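Local coordinates for protein nitrophorin Cim l NP (Cimex lectularius, PDB 2IMQ) that delivers nitric oxide to the victim during feeding by means of a bound heme b, causing vasodilation, at residues K221-F226 and S240-A245; V9-W14 and F167-L172. All coordinates share one frame; numbering follows the deposited sequence.

Contact 1. Residues K221-F226 and S240-A245; sequences KPTYKF and SWTDRA
Trp241 turns its CG beside the backbone N and anti to the carbonyl carbon (chi1 -72°), which swings the indole back over Pro222. Thr223 and Thr242 each hold OG1 between backbone N and carbonyl carbon, and their two OG1 atoms come within 3.2 Å of each other.

The proline covers one face of the indole. Pro222 CA stands 3.8 Å from the centroid of the five-membered ring of Trp241, 18° off its normal, a CH-pi contact. Pro222 CD and CG meet the six-membered ring near CZ2 of Trp241. The indole N-H is used by Phe220 O, just before the segment.

Beyond the ring the backbones pair at a single antiparallel bridge, Tyr224 with Ser240. Ser240 N donates to Tyr224 O at 2.9 Å and 161°; the return bonds, from the amides of Thr223 and Tyr224 to Ser240 O, are both weak. Two residues after Ser240, Thr242 CG2 packs 3.4 Å from Tyr224 CB.

Two waters join the polar side. Water 2 receives a bond from Thr223 OG1 and gives one to Asp243 OD2 (2.7 Å), also bonding Thr242 OG1, while water 1 donates to both Thr223 OG1 and Asp243 O. His271 ND1 is a further partner of Thr242 OG1.

In the fold, the contact joins the loop after helix 201-206 to the run-in of strand 243-248. Leu195 of helix 192-196 touches both Pro222 and Trp241, and Val274 of strand 274-281 lies against Thr223 and Asp243.

Contact 2. Residues V9-W14 and F167-L172; sequences VHTVSW and FWIGDL
Ile169 meets Thr11 through CG2, the methyl on its branched beta carbon: Ile169 CG2 lies 3.7 Å from both CB and OG1 of Thr11, and the two side chains pass at a slant. The isoleucine holds CG1 between its backbone N and carbonyl carbon (chi1 55°), as Thr11 does its OG1. With the chain extended beyond CG1, Ile169 CD1 lies 4.0 Å from Val12 O and equally near Thr11 CB.

Two residues before Thr11, Val9 sets CG1 over one face of the Phe167 ring while Val9 CG2 approaches CZ of Phe167 at 4.3 Å. At the other end, a chi1 of 78° tucks the Ser13 hydroxyl between its own N and carbonyl carbon and brings OG to 3.3 Å from Gly170 N. The angle is too poor for a hydrogen bond, and this hydroxyl is instead paired with Asp243. Gly170 has a positive phi, a backbone shape in which a CB would be jammed against the preceding carbonyl O.

The strand segments run 26° from parallel with axes 8.0 Å apart, and no hydrogen bond crosses between them. They face each other from the two sheets of the sandwich, and cohesion here rests on buried apolar contact and side-chain shape, while the serine hydroxyl finds its polar partner in Asp243.

In the fold
Along the chain contact 2 closes before contact 1 opens, and their centres are 12 Å apart. Strand 6-17 belongs to the six-stranded sheet, whereas strands 165-169 and 243-248 are neighbours in the five-stranded one; contact 2 thus spans the sandwich near the centre of the chain, and contact 1 lies where strand 243-248 begins. The two touch directly: Asp243 OD1 is 2.7 Å from Ser13 OG and Arg244 N is 2.9 Å from Gly170 O, both probable hydrogen bonds. This two-sheet core is that of the DNase I-like clan, and Trp14, at the end of the 9-14 segment, touches the heme on the far side of the six-stranded sheet.

Contact 1. Residues K221-F226 and S240-A245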
# COMPACT_ATOMS: atom_id res chain seq x y z
N LYS A 221 8.91 -9.57 10.61
CA LYS A 221 9.51 -10.54 9.76
C LYS A 221 8.93 -10.45 8.35
O LYS A 221 7.88 -9.85 8.15
CB LYS A 221 9.33 -11.95 10.29
CG LYS A 221 10.07 -12.09 11.59
CD LYS A 221 9.78 -13.40 12.23
CE LYS A 221 10.47 -13.47 13.59
NZ LYS A 221 11.90 -13.12 13.60
N PRO A 222 9.67 -10.94 7.36
CA PRO A 222 9.17 -10.92 6.01
C PRO A 222 7.74 -11.38 5.92
O PRO A 222 7.34 -12.33 6.59
CB PRO A 222 10.12 -11.86 5.30
CG PRO A 222 11.42 -11.61 6.03
CD PRO A 222 11.01 -11.51 7.45
N THR A 223 6.99 -10.79 4.99
CA THR A 223 5.56 -11.05 4.86
C THR A 223 5.23 -12.06 3.74
O THR A 223 4.06 -12.34 3.48
CB THR A 223 4.83 -9.75 4.58
OG1 THR A 223 5.35 -9.13 3.38
CG2 THR A 223 4.97 -8.79 5.75
N TYR A 224 6.24 -12.66 3.15
CA TYR A 224 6.15 -13.55 2.06
C TYR A 224 7.40 -14.44 2.09
O TYR A 224 8.43 -14.00 2.57
CB TYR A 224 6.08 -12.76 0.76
CG TYR A 224 6.22 -13.44 -0.52
CD1 TYR A 224 5.13 -13.98 -1.19
CD2 TYR A 224 7.47 -13.54 -1.11
CE1 TYR A 224 5.27 -14.57 -2.43
CE2 TYR A 224 7.61 -14.07 -2.38
CZ TYR A 224 6.52 -14.63 -3.02
OH TYR A 224 6.62 -15.24 -4.25
N LYS A 225 7.34 -15.66 1.63
CA LYS A 225 6.18 -16.38 1.16
C LYS A 225 5.81 -17.43 2.18
O LYS A 225 6.67 -18.23 2.56
CB LYS A 225 6.54 -17.06 -0.16
CG LYS A 225 5.45 -17.90 -0.84
CD LYS A 225 6.04 -18.53 -2.07
CE LYS A 225 5.10 -19.39 -2.84
NZ LYS A 225 5.81 -20.06 -4.02
N PHE A 226 4.55 -17.43 2.60
CA PHE A 226 4.04 -18.34 3.60
C PHE A 226 3.27 -19.47 2.95
O PHE A 226 2.66 -19.34 1.88
CB PHE A 226 3.15 -17.62 4.58
CG PHE A 226 3.88 -16.72 5.51
CD1 PHE A 226 4.01 -15.36 5.23
CD2 PHE A 226 4.52 -17.26 6.62
CE1 PHE A 226 4.71 -14.57 6.10
CE2 PHE A 226 5.22 -16.47 7.49
CZ PHE A 226 5.34 -15.12 7.21
N SER A 240 10.77 -12.34 1.93
CA SER A 240 10.86 -10.95 1.51
C SER A 240 9.74 -10.12 2.09
O SER A 240 8.70 -10.67 2.48
CB SER A 240 10.79 -10.84 -0.03
OG SER A 240 11.88 -11.44 -0.64
N TRP A 241 9.96 -8.81 2.05
CA TRP A 241 8.95 -7.81 2.38
C TRP A 241 8.30 -7.36 1.09
O TRP A 241 8.90 -6.62 0.30
CB TRP A 241 9.59 -6.68 3.13
CG TRP A 241 9.98 -7.07 4.53
CD1 TRP A 241 9.18 -7.11 5.62
CD2 TRP A 241 11.29 -7.43 4.97
NE1 TRP A 241 9.92 -7.52 6.71
CE2 TRP A 241 11.22 -7.70 6.34
CE3 TRP A 241 12.52 -7.60 4.33
CZ2 TRP A 241 12.32 -8.05 7.08
CZ3 TRP A 241 13.62 -7.96 5.08
CH2 TRP A 241 13.49 -8.19 6.44
N THR A 242 7.10 -7.83 0.88
CA THR A 242 6.39 -7.59 -0.38
C THR A 242 5.54 -6.34 -0.33
O THR A 242 5.88 -5.31 -0.93
CB THR A 242 5.67 -8.83 -0.80
OG1 THR A 242 4.79 -9.22 0.24
CG2 THR A 242 6.64 -9.93 -1.02
N ASP A 243 4.51 -6.35 0.50
CA ASP A 243 3.69 -5.12 0.73
C ASP A 243 4.49 -4.10 1.53
O ASP A 243 5.04 -4.44 2.58
CB ASP A 243 2.42 -5.49 1.47
CG ASP A 243 1.44 -6.17 0.53
OD1 ASP A 243 0.78 -5.41 -0.25
OD2 ASP A 243 1.28 -7.42 0.44
N ARG A 244 4.53 -2.86 1.06
CA ARG A 244 5.28 -1.81 1.66
C ARG A 244 4.43 -0.57 1.71
O ARG A 244 3.51 -0.39 0.92
CB ARG A 244 6.57 -1.48 0.86
CG ARG A 244 7.36 -2.69 0.41
CD ARG A 244 8.04 -3.49 1.53
NE ARG A 244 9.28 -2.90 1.96
CZ ARG A 244 10.47 -3.21 1.48
NH1 ARG A 244 10.61 -4.15 0.54
NH2 ARG A 244 11.54 -2.55 1.92
N ALA A 245 4.78 0.31 2.64
CA ALA A 245 4.24 1.68 2.68
C ALA A 245 5.36 2.67 2.69
O ALA A 245 6.25 2.60 3.54
CB ALA A 245 3.38 1.88 3.95
O HOH W 1 6.37 -6.47 3.88
O HOH W 2 2.83 -8.80 2.19

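Contact 2. Residues V9-W14 and F167-L172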
# COMPACT_ATOMS: atom_id res chain seq x y z
N VAL A 9 -3.73 8.96 9.34
CA VAL A 9 -3.94 8.22 8.12
C VAL A 9 -3.56 6.79 8.43
O VAL A 9 -2.51 6.55 9.03
CB VAL A 9 -3.00 8.71 6.95
CG1 VAL A 9 -3.20 7.88 5.66
CG2 VAL A 9 -3.19 10.18 6.73
N HIS A 10 -4.45 5.86 8.07
CA HIS A 10 -4.13 4.42 8.05
C HIS A 10 -4.08 3.96 6.62
O HIS A 10 -4.96 4.31 5.83
CB HIS A 10 -5.20 3.60 8.79
CG HIS A 10 -5.19 3.78 10.28
ND1 HIS A 10 -5.89 2.93 11.14
CD2 HIS A 10 -4.58 4.70 11.06
CE1 HIS A 10 -5.70 3.35 12.38
NE2 HIS A 10 -4.92 4.42 12.36
N THR A 11 -3.07 3.19 6.30
CA THR A 11 -2.99 2.52 5.02
C THR A 11 -2.85 1.04 5.22
O THR A 11 -2.19 0.59 6.16
CB THR A 11 -1.79 3.04 4.18
OG1 THR A 11 -0.54 2.72 4.80
CG2 THR A 11 -1.86 4.55 4.02
N VAL A 12 -3.45 0.27 4.33
CA VAL A 12 -3.20 -1.15 4.29
C VAL A 12 -3.03 -1.61 2.89
O VAL A 12 -3.79 -1.19 2.01
CB VAL A 12 -4.31 -1.94 5.07
CG1 VAL A 12 -5.67 -1.82 4.42
CG2 VAL A 12 -3.95 -3.39 5.22
N SER A 13 -2.06 -2.47 2.67
CA SER A 13 -2.01 -3.11 1.40
C SER A 13 -1.80 -4.60 1.55
O SER A 13 -1.23 -5.10 2.57
CB SER A 13 -0.97 -2.51 0.52
OG SER A 13 0.33 -2.95 0.82
N TRP A 14 -2.23 -5.31 0.52
CA TRP A 14 -2.17 -6.76 0.54
C TRP A 14 -2.07 -7.26 -0.87
O TRP A 14 -2.93 -7.00 -1.71
CB TRP A 14 -3.43 -7.28 1.18
CG TRP A 14 -3.44 -8.70 1.56
CD1 TRP A 14 -2.43 -9.62 1.49
CD2 TRP A 14 -4.51 -9.32 2.23
NE1 TRP A 14 -2.87 -10.82 2.01
CE2 TRP A 14 -4.15 -10.65 2.47
CE3 TRP A 14 -5.78 -8.89 2.63
CZ2 TRP A 14 -5.00 -11.53 3.11
CZ3 TRP A 14 -6.61 -9.77 3.24
CH2 TRP A 14 -6.22 -11.05 3.49
N PHE A 167 1.58 9.05 -0.12
CA PHE A 167 1.73 7.64 0.32
C PHE A 167 1.74 6.73 -0.89
O PHE A 167 0.97 6.93 -1.82
CB PHE A 167 0.56 7.29 1.26
CG PHE A 167 0.51 8.20 2.46
CD1 PHE A 167 -0.25 9.36 2.45
CD2 PHE A 167 1.29 7.95 3.58
CE1 PHE A 167 -0.23 10.22 3.55
CE2 PHE A 167 1.32 8.81 4.67
CZ PHE A 167 0.55 9.95 4.63
N TRP A 168 2.58 5.72 -0.86
CA TRP A 168 2.65 4.76 -1.93
C TRP A 168 2.62 3.43 -1.22
O TRP A 168 3.48 3.11 -0.40
CB TRP A 168 3.97 4.92 -2.68
CG TRP A 168 4.08 4.22 -4.01
CD1 TRP A 168 3.67 2.99 -4.35
CD2 TRP A 168 4.59 4.80 -5.18
NE1 TRP A 168 3.93 2.73 -5.67
CE2 TRP A 168 4.51 3.84 -6.21
CE3 TRP A 168 5.18 6.05 -5.48
CZ2 TRP A 168 4.94 4.10 -7.47
CZ3 TRP A 168 5.61 6.28 -6.77
CH2 TRP A 168 5.47 5.31 -7.73
N ILE A 169 1.61 2.65 -1.55
CA ILE A 169 1.28 1.40 -0.82
C ILE A 169 1.01 0.28 -1.80
O ILE A 169 0.33 0.47 -2.80
CB ILE A 169 0.07 1.59 0.11
CG1 ILE A 169 -1.15 2.13 -0.62
CG2 ILE A 169 0.48 2.50 1.27
CD1 ILE A 169 -2.41 2.16 0.31
N GLY A 170 1.56 -0.89 -1.50
CA GLY A 170 1.37 -2.05 -2.32
C GLY A 170 2.64 -2.86 -2.33
O GLY A 170 3.62 -2.56 -1.64
N ASP A 171 2.59 -3.90 -3.14
CA ASP A 171 3.74 -4.74 -3.38
C ASP A 171 4.55 -4.08 -4.49
O ASP A 171 4.09 -4.03 -5.66
CB ASP A 171 3.32 -6.15 -3.73
CG ASP A 171 4.47 -7.06 -4.07
OD1 ASP A 171 5.64 -6.57 -4.09
OD2 ASP A 171 4.19 -8.26 -4.30
N LEU A 172 5.69 -3.52 -4.13
CA LEU A 172 6.55 -2.78 -5.04
C LEU A 172 7.40 -3.65 -5.98
O LEU A 172 8.16 -3.13 -6.76
CB LEU A 172 7.46 -1.87 -4.27
CG LEU A 172 6.82 -0.91 -3.24
CD1 LEU A 172 7.88 -0.12 -2.52
CD2 LEU A 172 5.81 0.03 -3.86